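Local structure of NAD-dependent aldehyde dehydrogenase (Burkholderia multivorans, 5UJU) at residues G63-L68 / R91-T96; V77-S82 / A272-D277; Y84-D89 / V141-G146; L209-C214 / I236-P241. The protein probably catalyses the NAD-dependent oxidation of aldehydes to carboxylic acids. One frame throughout, in Å; residues are numbered along the deposited sequence.

Contact 1: G63-L68 / R91-T96; sequences GKTFEL and RYPKST
The rings of Phe66 and Tyr92 meet obliquely, their planes 41° apart. The touching is done at the root of Phe66, whose CB lies 3.5 Å from Tyr92 CD1, while CG faces the CD1-CE1 side of the same ring. Because CG is anti to the backbone N (chi1 -166°), the rest of the phenyl ring runs on past the tyrosine into the interior, where His61 meets it. The Tyr92 hydroxyl is hydrogen-bonded to Glu80.

Behind the rings the backbones form a single beta bridge between Thr65 and Arg91. Arg91 N gives a hydrogen bond of 3.3 Å to Lys64 O, and Phe66 N gives a shorter one of 2.7 Å to Arg91 O, nearly straight at 175°. The Pro93 ring continues the contact, its CD 3.1 Å from Phe66 O and its CG near Leu68 CB.

The loop following helix 50-60 is thereby laid along strand 92-93, whose other neighbour is the antiparallel strand 76-77. Beneath this small sheet runs helix 245-260, and both aromatic rings rest on its Leu245 and Ala248.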
loop_
_atom_site.group_PDB
_atom_site.type_symbol
_atom_site.label_atom_id
_atom_site.label_comp_id
_atom_site.label_asym_id
_atom_site.label_seq_id
_atom_site.Cartn_x
_atom_site.Cartn_y
_atom_site.Cartn_z
ATOM N N GLY A 63 -23.269 30.281 18.525
ATOM C CA GLY A 63 -24.446 31.033 18.112
ATOM C C GLY A 63 -24.391 31.658 16.734
ATOM O O GLY A 63 -25.090 32.644 16.487
ATOM N N LYS A 64 -23.574 31.133 15.825
ATOM C CA LYS A 64 -23.523 31.705 14.487
ATOM C C LYS A 64 -23.155 30.620 13.485
ATOM O O LYS A 64 -22.692 29.534 13.845
ATOM C CB LYS A 64 -22.562 32.894 14.424
ATOM C CG LYS A 64 -21.107 32.550 14.230
ATOM C CD LYS A 64 -20.296 33.839 14.107
ATOM C CE LYS A 64 -19.427 33.844 12.869
ATOM N NZ LYS A 64 -18.651 35.115 12.771
ATOM N N THR A 65 -23.344 30.940 12.208
ATOM C CA THR A 65 -22.974 30.028 11.139
ATOM C C THR A 65 -21.500 30.212 10.807
ATOM O O THR A 65 -21.035 31.337 10.594
ATOM C CB THR A 65 -23.839 30.267 9.905
ATOM O OG1 THR A 65 -25.207 30.072 10.256
ATOM C CG2 THR A 65 -23.485 29.287 8.783
ATOM N N PHE A 66 -20.776 29.097 10.772
ATOM C CA PHE A 66 -19.357 29.083 10.450
ATOM C C PHE A 66 -19.158 29.454 8.978
ATOM O O PHE A 66 -19.810 28.896 8.093
ATOM C CB PHE A 66 -18.797 27.680 10.758
ATOM C CG PHE A 66 -17.295 27.605 10.790
ATOM C CD1 PHE A 66 -16.614 27.708 11.994
ATOM C CD2 PHE A 66 -16.566 27.426 9.622
ATOM C CE1 PHE A 66 -15.223 27.656 12.031
ATOM C CE2 PHE A 66 -15.173 27.370 9.656
ATOM C CZ PHE A 66 -14.508 27.483 10.863
ATOM N N GLU A 67 -18.307 30.442 8.725
ATOM C CA GLU A 67 -18.124 31.002 7.392
ATOM C C GLU A 67 -17.082 30.204 6.608
ATOM O O GLU A 67 -15.943 30.040 7.061
ATOM C CB GLU A 67 -17.707 32.471 7.495
ATOM C CG GLU A 67 -18.573 33.295 8.444
ATOM C CD GLU A 67 -17.815 34.462 9.077
ATOM O OE1 GLU A 67 -17.612 35.481 8.389
ATOM O OE2 GLU A 67 -17.410 34.357 10.261
ATOM N N LEU A 68 -17.494 29.672 5.461
ATOM C CA LEU A 68 -16.611 29.144 4.425
ATOM C C LEU A 68 -17.115 29.609 3.067
ATOM O O LEU A 68 -18.324 29.746 2.871
ATOM C CB LEU A 68 -16.524 27.616 4.418
ATOM C CG LEU A 68 -15.994 26.877 5.636
ATOM C CD1 LEU A 68 -16.389 25.417 5.517
ATOM C CD2 LEU A 68 -14.487 27.020 5.678
ATOM N N ARG A 91 -23.553 26.370 13.652
ATOM C CA ARG A 91 -24.038 25.831 12.390
ATOM C C ARG A 91 -22.955 25.978 11.329
ATOM O O ARG A 91 -22.062 26.823 11.436
ATOM C CB ARG A 91 -25.338 26.520 11.946
ATOM C CG ARG A 91 -26.461 26.421 12.978
ATOM C CD ARG A 91 -27.063 25.011 13.068
ATOM N NE ARG A 91 -27.975 24.792 11.946
ATOM C CZ ARG A 91 -28.754 23.722 11.784
ATOM N NH1 ARG A 91 -28.757 22.732 12.678
ATOM N NH2 ARG A 91 -29.544 23.651 10.722
ATOM N N TYR A 92 -23.032 25.127 10.312
ATOM C CA TYR A 92 -22.106 25.119 9.188
ATOM C C TYR A 92 -22.877 25.180 7.877
ATOM O O TYR A 92 -24.013 24.699 7.801
ATOM C CB TYR A 92 -21.229 23.857 9.221
ATOM C CG TYR A 92 -20.571 23.672 10.564
ATOM C CD1 TYR A 92 -19.346 24.260 10.834
ATOM C CD2 TYR A 92 -21.187 22.920 11.570
ATOM C CE1 TYR A 92 -18.744 24.118 12.069
ATOM C CE2 TYR A 92 -20.598 22.777 12.818
ATOM C CZ TYR A 92 -19.376 23.366 13.056
ATOM O OH TYR A 92 -18.777 23.220 14.282
ATOM N N PRO A 93 -22.295 25.768 6.830
ATOM C CA PRO A 93 -22.988 25.778 5.532
ATOM C C PRO A 93 -23.143 24.361 5.009
ATOM O O PRO A 93 -22.180 23.595 4.959
ATOM C CB PRO A 93 -22.069 26.626 4.640
ATOM C CG PRO A 93 -20.713 26.529 5.267
ATOM C CD PRO A 93 -20.960 26.388 6.761
ATOM N N LYS A 94 -24.368 24.010 4.627
ATOM C CA LYS A 94 -24.649 22.659 4.146
ATOM C C LYS A 94 -24.326 22.545 2.652
ATOM O O LYS A 94 -24.854 23.310 1.834
ATOM C CB LYS A 94 -26.107 22.310 4.413
ATOM C CG LYS A 94 -26.490 20.882 4.047
ATOM C CD LYS A 94 -27.965 20.644 4.333
ATOM C CE LYS A 94 -28.483 19.380 3.653
ATOM N NZ LYS A 94 -28.375 18.176 4.503
ATOM N N SER A 95 -23.442 21.614 2.298
ATOM C CA SER A 95 -23.091 21.334 0.911
ATOM C C SER A 95 -23.422 19.888 0.583
ATOM O O SER A 95 -23.504 19.034 1.466
ATOM C CB SER A 95 -21.605 21.580 0.629
ATOM O OG SER A 95 -21.214 22.867 1.053
ATOM N N THR A 96 -23.635 19.621 -0.668
ATOM C CA THR A 96 -23.845 18.226 -1.005
ATOM C C THR A 96 -22.530 17.556 -1.360
ATOM O O THR A 96 -21.570 18.216 -1.771
ATOM C CB THR A 96 -24.815 18.099 -2.173
ATOM O OG1 THR A 96 -24.219 18.654 -3.351
ATOM C CG2 THR A 96 -26.126 18.799 -1.860
#

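Contact 2: V77-S82 / A272-D277; sequences VGAERS and ATEPND
From CB, the Glu274 side chain runs past Val77 in the opposite direction. Its CG packs 3.3 Å from Val77 CG2, and CD lies over the same methyl. The bend at chi2 (-82°) then swings the carboxylate toward the backbone of the other loop. There OE2 accepts a hydrogen bond of 2.6 Å from Gly78 N, nearly straight at 170° but arriving from above the carboxylate plane. The other oxygen, OE1, comes to 3.7 Å from Ala79 CB. Arg91 NH1 makes a long, weak ion pair with OE2, which may slightly favour the charged carboxylate.

Val77 spreads its two methyls over neighbouring residues: CG2 takes the glutamate, whereas CG1 reaches 3.5 Å to Ala272 CB and equally near Ala272 O. A water ties the backbones together beside them, accepting from Ala79 N and donating to Thr273 O at 2.8 Å. Thr273 OG1 donates to Asp277 OD2, which also forms a salt bridge with Lys238.

The contact joins the end of strand 76-77, paired with strand 92-93, to the loop leading from strand 268-270 of the large mixed sheet into helix 278-285.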
loop_
_atom_site.group_PDB
_atom_site.type_symbol
_atom_site.label_atom_id
_atom_site.label_comp_id
_atom_site.label_asym_id
_atom_site.label_seq_id
_atom_site.Cartn_x
_atom_site.Cartn_y
_atom_site.Cartn_z
ATOM N N VAL A 77 -26.351 23.302 8.796
ATOM C CA VAL A 77 -26.328 21.976 9.391
ATOM C C VAL A 77 -25.489 22.053 10.659
ATOM O O VAL A 77 -24.613 22.910 10.788
ATOM C CB VAL A 77 -25.755 20.951 8.378
ATOM C CG1 VAL A 77 -24.265 21.151 8.207
ATOM C CG2 VAL A 77 -26.012 19.572 8.810
ATOM N N GLY A 78 -25.783 21.176 11.619
ATOM C CA GLY A 78 -24.924 21.048 12.783
ATOM C C GLY A 78 -25.689 20.948 14.087
ATOM O O GLY A 78 -26.502 21.825 14.408
ATOM N N ALA A 79 -25.441 19.885 14.848
ATOM C CA ALA A 79 -26.117 19.677 16.122
ATOM C C ALA A 79 -25.130 19.276 17.198
ATOM O O ALA A 79 -25.424 18.418 18.035
ATOM C CB ALA A 79 -27.219 18.627 15.998
ATOM N N GLU A 80 -23.942 19.883 17.200
ATOM C CA GLU A 80 -22.964 19.575 18.240
ATOM C C GLU A 80 -23.455 20.028 19.613
ATOM O O GLU A 80 -24.077 21.085 19.754
ATOM C CB GLU A 80 -21.627 20.252 17.953
ATOM C CG GLU A 80 -20.898 19.785 16.713
ATOM C CD GLU A 80 -19.869 20.827 16.270
ATOM O OE1 GLU A 80 -20.280 21.957 15.930
ATOM O OE2 GLU A 80 -18.658 20.534 16.289
ATOM N N ARG A 81 -23.142 19.224 20.635
ATOM C CA ARG A 81 -23.432 19.531 22.031
ATOM C C ARG A 81 -22.162 19.363 22.850
ATOM O O ARG A 81 -21.409 18.412 22.646
ATOM C CB ARG A 81 -24.528 18.611 22.586
ATOM C CG ARG A 81 -25.762 18.528 21.704
ATOM C CD ARG A 81 -26.673 19.735 21.903
ATOM N NE ARG A 81 -27.820 19.715 20.994
ATOM C CZ ARG A 81 -27.974 20.542 19.959
ATOM N NH1 ARG A 81 -27.066 21.478 19.701
ATOM N NH2 ARG A 81 -29.044 20.442 19.183
ATOM N N SER A 82 -21.933 20.275 23.777
ATOM C CA SER A 82 -20.743 20.205 24.614
ATOM C C SER A 82 -20.940 19.190 25.740
ATOM O O SER A 82 -21.921 19.286 26.484
ATOM C CB SER A 82 -20.452 21.563 25.219
ATOM O OG SER A 82 -19.464 21.452 26.226
ATOM N N ALA A 272 -19.984 19.104 6.540
ATOM C CA ALA A 272 -20.628 18.973 7.838
ATOM C C ALA A 272 -21.965 18.277 7.661
ATOM O O ALA A 272 -22.639 18.461 6.643
ATOM C CB ALA A 272 -20.830 20.338 8.485
ATOM N N THR A 273 -22.342 17.460 8.646
ATOM C CA THR A 273 -23.572 16.688 8.558
ATOM C C THR A 273 -24.301 16.699 9.896
ATOM O O THR A 273 -23.750 17.063 10.944
ATOM C CB THR A 273 -23.297 15.234 8.132
ATOM O OG1 THR A 273 -22.460 14.596 9.108
ATOM C CG2 THR A 273 -22.585 15.188 6.799
ATOM N N GLU A 274 -25.543 16.234 9.852
ATOM C CA GLU A 274 -26.346 15.951 11.024
ATOM C C GLU A 274 -26.222 14.471 11.336
ATOM O O GLU A 274 -25.838 13.680 10.471
ATOM C CB GLU A 274 -27.826 16.272 10.759
ATOM C CG GLU A 274 -28.187 17.725 10.478
ATOM C CD GLU A 274 -28.345 18.593 11.711
ATOM O OE1 GLU A 274 -28.833 18.095 12.741
ATOM O OE2 GLU A 274 -28.001 19.788 11.637
ATOM N N PRO A 275 -26.532 14.055 12.563
ATOM C CA PRO A 275 -26.406 12.639 12.921
ATOM C C PRO A 275 -27.313 11.741 12.093
ATOM O O PRO A 275 -28.335 12.170 11.544
ATOM C CB PRO A 275 -26.808 12.613 14.401
ATOM C CG PRO A 275 -26.483 13.979 14.884
ATOM C CD PRO A 275 -26.847 14.882 13.738
ATOM N N ASN A 276 -26.935 10.456 12.063
ATOM C CA ASN A 276 -27.534 9.433 11.205
ATOM C C ASN A 276 -27.184 9.692 9.741
ATOM O O ASN A 276 -28.015 9.512 8.850
ATOM C CB ASN A 276 -29.056 9.326 11.393
ATOM C CG ASN A 276 -29.478 9.261 12.870
ATOM O OD1 ASN A 276 -28.716 8.823 13.727
ATOM N ND2 ASN A 276 -30.705 9.696 13.161
ATOM N N ASP A 277 -25.942 10.114 9.492
ATOM C CA ASP A 277 -25.462 10.372 8.140
ATOM C C ASP A 277 -24.899 9.123 7.462
ATOM O O ASP A 277 -24.192 9.247 6.457
ATOM C CB ASP A 277 -24.414 11.496 8.157
ATOM C CG ASP A 277 -23.102 11.091 8.854
ATOM O OD1 ASP A 277 -22.999 9.962 9.378
ATOM O OD2 ASP A 277 -22.181 11.932 8.921
HETATM O O HOH W 1 -23.983 17.693 13.711
#

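Contact 3: Y84-D89 / V141-G146; sequences YGVALD and VMHTTG. With EDO (1,2-ethanediol), chain E.
Tyr84 and His143 bury the most surface here, with Leu88 next. The edge of the Tyr84 ring is turned toward the face of the His143 imidazole in an offset T-shaped arrangement, centroids 5.7 Å apart and planes at 74°. Tyr84 CB also lies near His143 CE1. Met142 CE sits over one face of the tyrosine, 4.0 Å from the ring centroid, as a CH-pi contact, and SD stands obliquely farther out, giving a Met-aromatic contact. With CG anti to its backbone N (chi1 176°) and the chain extended beyond, Met142 carries that methyl over the ring, while its CG touches Tyr84 CE2 at 3.6 Å. Met142 O lies at the edge of the tyrosine ring, in its plane, and the phenol oxygen OH comes to 2.9 Å from Gly146 O.

On the imidazole side, Val86 CG2 packs 3.7 Å from His143 CE1. Leu88 brings CD1 to 3.3 Å from His143 O and CD2 alongside His143 CB. A hydrogen bond between His143 ND1 and Ser82 OG helps set the rotation of the imidazole, and Phe58 meets the same ring.

The loop between strands 76-77 and 92-93 thus packs against the last turn of helix 134-145. Phe431 meets the Tyr84 ring, and helix 149-156 packs against Met142.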
loop_
_atom_site.group_PDB
_atom_site.type_symbol
_atom_site.label_atom_id
_atom_site.label_comp_id
_atom_site.label_asym_id
_atom_site.label_seq_id
_atom_site.Cartn_x
_atom_site.Cartn_y
_atom_site.Cartn_z
ATOM N N TYR A 84 -19.586 19.341 28.392
ATOM C CA TYR A 84 -19.547 20.159 29.592
ATOM C C TYR A 84 -20.825 20.959 29.811
ATOM O O TYR A 84 -20.935 21.669 30.820
ATOM C CB TYR A 84 -18.320 21.072 29.554
ATOM C CG TYR A 84 -17.041 20.284 29.750
ATOM C CD1 TYR A 84 -16.652 19.879 31.022
ATOM C CD2 TYR A 84 -16.250 19.896 28.668
ATOM C CE1 TYR A 84 -15.497 19.145 31.221
ATOM C CE2 TYR A 84 -15.071 19.152 28.863
ATOM C CZ TYR A 84 -14.716 18.776 30.148
ATOM O OH TYR A 84 -13.570 18.043 30.386
ATOM N N GLY A 85 -21.808 20.831 28.926
ATOM C CA GLY A 85 -23.090 21.466 29.139
ATOM C C GLY A 85 -23.174 22.905 28.685
ATOM O O GLY A 85 -24.207 23.545 28.906
ATOM N N VAL A 86 -22.124 23.433 28.058
ATOM C CA VAL A 86 -22.135 24.786 27.513
ATOM C C VAL A 86 -22.937 24.792 26.217
ATOM O O VAL A 86 -22.804 23.884 25.384
ATOM C CB VAL A 86 -20.691 25.270 27.286
ATOM C CG1 VAL A 86 -20.666 26.575 26.491
ATOM C CG2 VAL A 86 -19.982 25.441 28.613
ATOM N N ALA A 87 -23.795 25.801 26.050
ATOM C CA ALA A 87 -24.532 25.960 24.804
ATOM C C ALA A 87 -23.571 26.315 23.673
ATOM O O ALA A 87 -22.792 27.262 23.785
ATOM C CB ALA A 87 -25.603 27.038 24.962
ATOM N N LEU A 88 -23.617 25.550 22.584
ATOM C CA LEU A 88 -22.766 25.810 21.428
ATOM C C LEU A 88 -23.538 26.521 20.324
ATOM O O LEU A 88 -23.145 27.610 19.895
ATOM C CB LEU A 88 -22.169 24.502 20.901
ATOM C CG LEU A 88 -21.275 23.749 21.903
ATOM C CD1 LEU A 88 -20.684 22.507 21.236
ATOM C CD2 LEU A 88 -20.166 24.645 22.461
ATOM N N ASP A 89 -24.627 25.912 19.854
ATOM C CA ASP A 89 -25.446 26.460 18.777
ATOM C C ASP A 89 -24.586 26.890 17.586
ATOM O O ASP A 89 -24.699 28.007 17.079
ATOM C CB ASP A 89 -26.295 27.627 19.274
ATOM C CG ASP A 89 -27.236 27.220 20.376
ATOM O OD1 ASP A 89 -27.921 26.194 20.212
ATOM O OD2 ASP A 89 -27.294 27.934 21.397
ATOM N N VAL A 141 -12.016 21.384 20.799
ATOM C CA VAL A 141 -11.941 19.958 21.107
ATOM C C VAL A 141 -12.572 19.674 22.468
ATOM O O VAL A 141 -13.347 18.717 22.625
ATOM C CB VAL A 141 -10.471 19.496 21.024
ATOM C CG1 VAL A 141 -10.252 18.139 21.732
ATOM C CG2 VAL A 141 -10.031 19.435 19.544
ATOM N N MET A 142 -12.274 20.520 23.458
ATOM C CA MET A 142 -12.829 20.356 24.796
ATOM C C MET A 142 -14.351 20.316 24.756
ATOM O O MET A 142 -14.972 19.422 25.339
ATOM C CB MET A 142 -12.341 21.493 25.698
ATOM C CG MET A 142 -12.925 21.496 27.107
ATOM S SD MET A 142 -12.284 22.837 28.129
ATOM C CE MET A 142 -13.336 22.657 29.570
ATOM N N HIS A 143 -14.972 21.253 24.037
ATOM C CA HIS A 143 -16.423 21.349 24.050
ATOM C C HIS A 143 -17.087 20.570 22.928
ATOM O O HIS A 143 -18.278 20.765 22.676
ATOM C CB HIS A 143 -16.854 22.816 24.049
ATOM C CG HIS A 143 -16.549 23.498 25.344
ATOM N ND1 HIS A 143 -17.240 23.220 26.504
ATOM C CD2 HIS A 143 -15.582 24.384 25.686
ATOM C CE1 HIS A 143 -16.742 23.939 27.493
ATOM N NE2 HIS A 143 -15.733 24.651 27.025
ATOM N N THR A 144 -16.367 19.664 22.282
ATOM C CA THR A 144 -17.051 18.651 21.491
ATOM C C THR A 144 -16.762 17.244 21.976
ATOM O O THR A 144 -17.682 16.431 22.064
ATOM C CB THR A 144 -16.687 18.746 19.990
ATOM O OG1 THR A 144 -15.264 18.738 19.824
ATOM C CG2 THR A 144 -17.257 20.008 19.396
ATOM N N THR A 145 -15.506 16.946 22.309
ATOM C CA THR A 145 -15.109 15.601 22.711
ATOM C C THR A 145 -15.234 15.358 24.206
ATOM O O THR A 145 -15.300 14.198 24.622
ATOM C CB THR A 145 -13.659 15.326 22.306
ATOM O OG1 THR A 145 -12.778 16.097 23.139
ATOM C CG2 THR A 145 -13.439 15.703 20.847
ATOM N N GLY A 146 -15.235 16.410 25.017
ATOM C CA GLY A 146 -15.254 16.267 26.457
ATOM C C GLY A 146 -13.894 16.129 27.102
ATOM O O GLY A 146 -13.822 15.943 28.330
HETATM C C1 EDO E . -24.134 31.398 21.983
HETATM O O1 EDO E . -23.863 30.896 23.300
HETATM C C2 EDO E . -25.596 31.112 21.673
HETATM O O2 EDO E . -25.939 29.855 22.269
#

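Contact 4: L209-C214 / I236-P241; sequences LVLGCC and IVKPHP
Two backbone hydrogen bonds join strands 209-211 and 236-238, which run parallel in a beta-alpha-beta unit connected through helix 217-230, and a third, from Gly212 N just past the first strand, continues the ladder to Lys238 O. This is part of a Rossmann-like sheet, the region that binds the dinucleotide in aldehyde dehydrogenases. Val210 uses both of its backbone groups: its N donates to Ile236 O at 2.9 Å, and its O receives Lys238 N at 2.7 Å.

Beyond the strands the pairing passes to water. One molecule donates to Gly212 O and accepts from Lys238 NZ; another bridges Cys213 O and His240 N. Bends at chi2 and chi3 fold the lysine back so that NZ also reaches Pro239 O, at 3.0 Å, while Asp277 supplies a salt bridge.

Leu209, Ile236, Leu211 and Lys238 share one face of the sheet. Leu211 CD2 lies 3.8 Å from Lys238 CB, and helix 278-285 covers Leu209, Leu211 and Lys238. Val210 and Val237 turn to the other face, where helix 245-260 packs on Val237. Where the two segments leave the sheet, Gly212 CA comes to 3.9 Å from Pro239 CA. His240 ND1 is hydrogen-bonded to Gly242 N. Pro241 CD lies on one face of its ring; over the other are Cys214 SG and, in a CH-pi contact, CB, 3.4 Å from the ring centroid and 9° off its normal.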
loop_
_atom_site.group_PDB
_atom_site.type_symbol
_atom_site.label_atom_id
_atom_site.label_comp_id
_atom_site.label_asym_id
_atom_site.label_seq_id
_atom_site.Cartn_x
_atom_site.Cartn_y
_atom_site.Cartn_z
ATOM N N LEU A 209 -11.015 11.279 0.936
ATOM C CA LEU A 209 -12.095 11.496 1.885
ATOM C C LEU A 209 -11.561 11.230 3.290
ATOM O O LEU A 209 -10.914 10.201 3.527
ATOM C CB LEU A 209 -13.289 10.587 1.549
ATOM C CG LEU A 209 -14.445 10.495 2.547
ATOM C CD1 LEU A 209 -15.160 11.841 2.646
ATOM C CD2 LEU A 209 -15.449 9.347 2.207
ATOM N N VAL A 210 -11.790 12.169 4.208
ATOM C CA VAL A 210 -11.403 12.014 5.610
ATOM C C VAL A 210 -12.681 11.908 6.429
ATOM O O VAL A 210 -13.483 12.850 6.463
ATOM C CB VAL A 210 -10.507 13.161 6.103
ATOM C CG1 VAL A 210 -10.239 13.015 7.602
ATOM C CG2 VAL A 210 -9.181 13.155 5.353
ATOM N N LEU A 211 -12.876 10.753 7.067
ATOM C CA LEU A 211 -14.074 10.460 7.850
ATOM C C LEU A 211 -13.711 10.578 9.321
ATOM O O LEU A 211 -12.940 9.762 9.848
ATOM C CB LEU A 211 -14.626 9.070 7.527
ATOM C CG LEU A 211 -15.111 8.882 6.088
ATOM C CD1 LEU A 211 -15.540 7.448 5.813
ATOM C CD2 LEU A 211 -16.288 9.829 5.851
ATOM N N GLY A 212 -14.271 11.593 9.976
ATOM C CA GLY A 212 -13.770 12.008 11.263
ATOM C C GLY A 212 -14.321 11.184 12.408
ATOM O O GLY A 212 -15.320 10.464 12.273
ATOM N N CYS A 213 -13.630 11.321 13.542
ATOM C CA CYS A 213 -13.861 10.595 14.787
ATOM C C CYS A 213 -14.398 11.545 15.864
ATOM O O CYS A 213 -14.079 12.740 15.875
ATOM C CB CYS A 213 -12.546 9.938 15.237
ATOM S SG CYS A 213 -12.348 9.627 16.997
ATOM N N CYS A 214 -15.225 11.019 16.776
ATOM C CA CYS A 214 -15.866 11.904 17.753
ATOM C C CYS A 214 -14.997 12.191 18.977
ATOM O O CYS A 214 -15.281 13.157 19.695
ATOM C CB CYS A 214 -17.221 11.346 18.204
ATOM S SG CYS A 214 -17.155 9.899 19.279
ATOM N N ILE A 236 -11.873 16.001 0.867
ATOM C CA ILE A 236 -13.157 16.341 1.478
ATOM C C ILE A 236 -13.102 15.835 2.913
ATOM O O ILE A 236 -12.867 14.637 3.146
ATOM C CB ILE A 236 -14.347 15.724 0.720
ATOM C CG1 ILE A 236 -14.428 16.260 -0.727
ATOM C CG2 ILE A 236 -15.647 15.978 1.466
ATOM C CD1 ILE A 236 -15.388 15.483 -1.618
ATOM N N VAL A 237 -13.249 16.746 3.871
ATOM C CA VAL A 237 -13.195 16.403 5.291
ATOM C C VAL A 237 -14.622 16.286 5.800
ATOM O O VAL A 237 -15.377 17.269 5.781
ATOM C CB VAL A 237 -12.404 17.445 6.095
ATOM C CG1 VAL A 237 -12.373 17.069 7.569
ATOM C CG2 VAL A 237 -10.986 17.589 5.542
ATOM N N LYS A 238 -14.995 15.082 6.239
ATOM C CA LYS A 238 -16.321 14.781 6.772
ATOM C C LYS A 238 -16.183 14.442 8.249
ATOM O O LYS A 238 -15.955 13.274 8.597
ATOM C CB LYS A 238 -16.955 13.611 6.009
ATOM C CG LYS A 238 -18.488 13.579 6.038
ATOM C CD LYS A 238 -19.089 13.332 7.416
ATOM C CE LYS A 238 -18.767 11.920 7.928
ATOM N NZ LYS A 238 -19.385 11.731 9.283
ATOM N N PRO A 239 -16.305 15.405 9.158
ATOM C CA PRO A 239 -16.109 15.084 10.576
ATOM C C PRO A 239 -17.260 14.260 11.131
ATOM O O PRO A 239 -18.359 14.190 10.577
ATOM C CB PRO A 239 -16.034 16.456 11.270
ATOM C CG PRO A 239 -15.901 17.483 10.137
ATOM C CD PRO A 239 -16.513 16.847 8.926
ATOM N N HIS A 240 -16.997 13.631 12.262
ATOM C CA HIS A 240 -18.094 13.065 13.020
ATOM C C HIS A 240 -19.069 14.181 13.402
ATOM O O HIS A 240 -18.635 15.267 13.808
ATOM C CB HIS A 240 -17.567 12.355 14.267
ATOM C CG HIS A 240 -18.623 11.606 15.010
ATOM N ND1 HIS A 240 -19.554 12.240 15.803
ATOM C CD2 HIS A 240 -18.909 10.282 15.075
ATOM C CE1 HIS A 240 -20.361 11.338 16.335
ATOM N NE2 HIS A 240 -19.992 10.143 15.909
ATOM N N PRO A 241 -20.385 13.960 13.283
ATOM C CA PRO A 241 -21.345 15.048 13.562
ATOM C C PRO A 241 -21.286 15.581 14.992
ATOM O O PRO A 241 -21.839 16.657 15.267
ATOM C CB PRO A 241 -22.714 14.406 13.280
ATOM C CG PRO A 241 -22.440 13.110 12.640
ATOM C CD PRO A 241 -21.058 12.688 12.971
HETATM O O HOH W 2 -17.509 10.216 10.674
HETATM O O HOH W 3 -14.880 14.455 13.835
#

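In the fold
From the N terminus, residues 63-68 close a short loop onto 91-96 in contact 1. Residues 77-82 and 84-89 lie within that loop but find their partners beyond it, so contacts 2 and 3 both cross contact 1. Contact 2 spans the longest separation, reaching 272-277, and its loop encloses contact 3, which closes a mainly helical loop, and then contact 4, which closes the local beta-alpha-beta crossover. Together they tie the loop after helix 50-60 and the two-stranded sheet to helix 134-145 and the large mixed sheet. Tyr92 N bonds Val77 O between contacts 1 and 2, Gly63 meets Leu88 between 1 and 3, and Thr145 packs against Cys214 between 3 and 4; contact 2 also touches contacts 3 and 4.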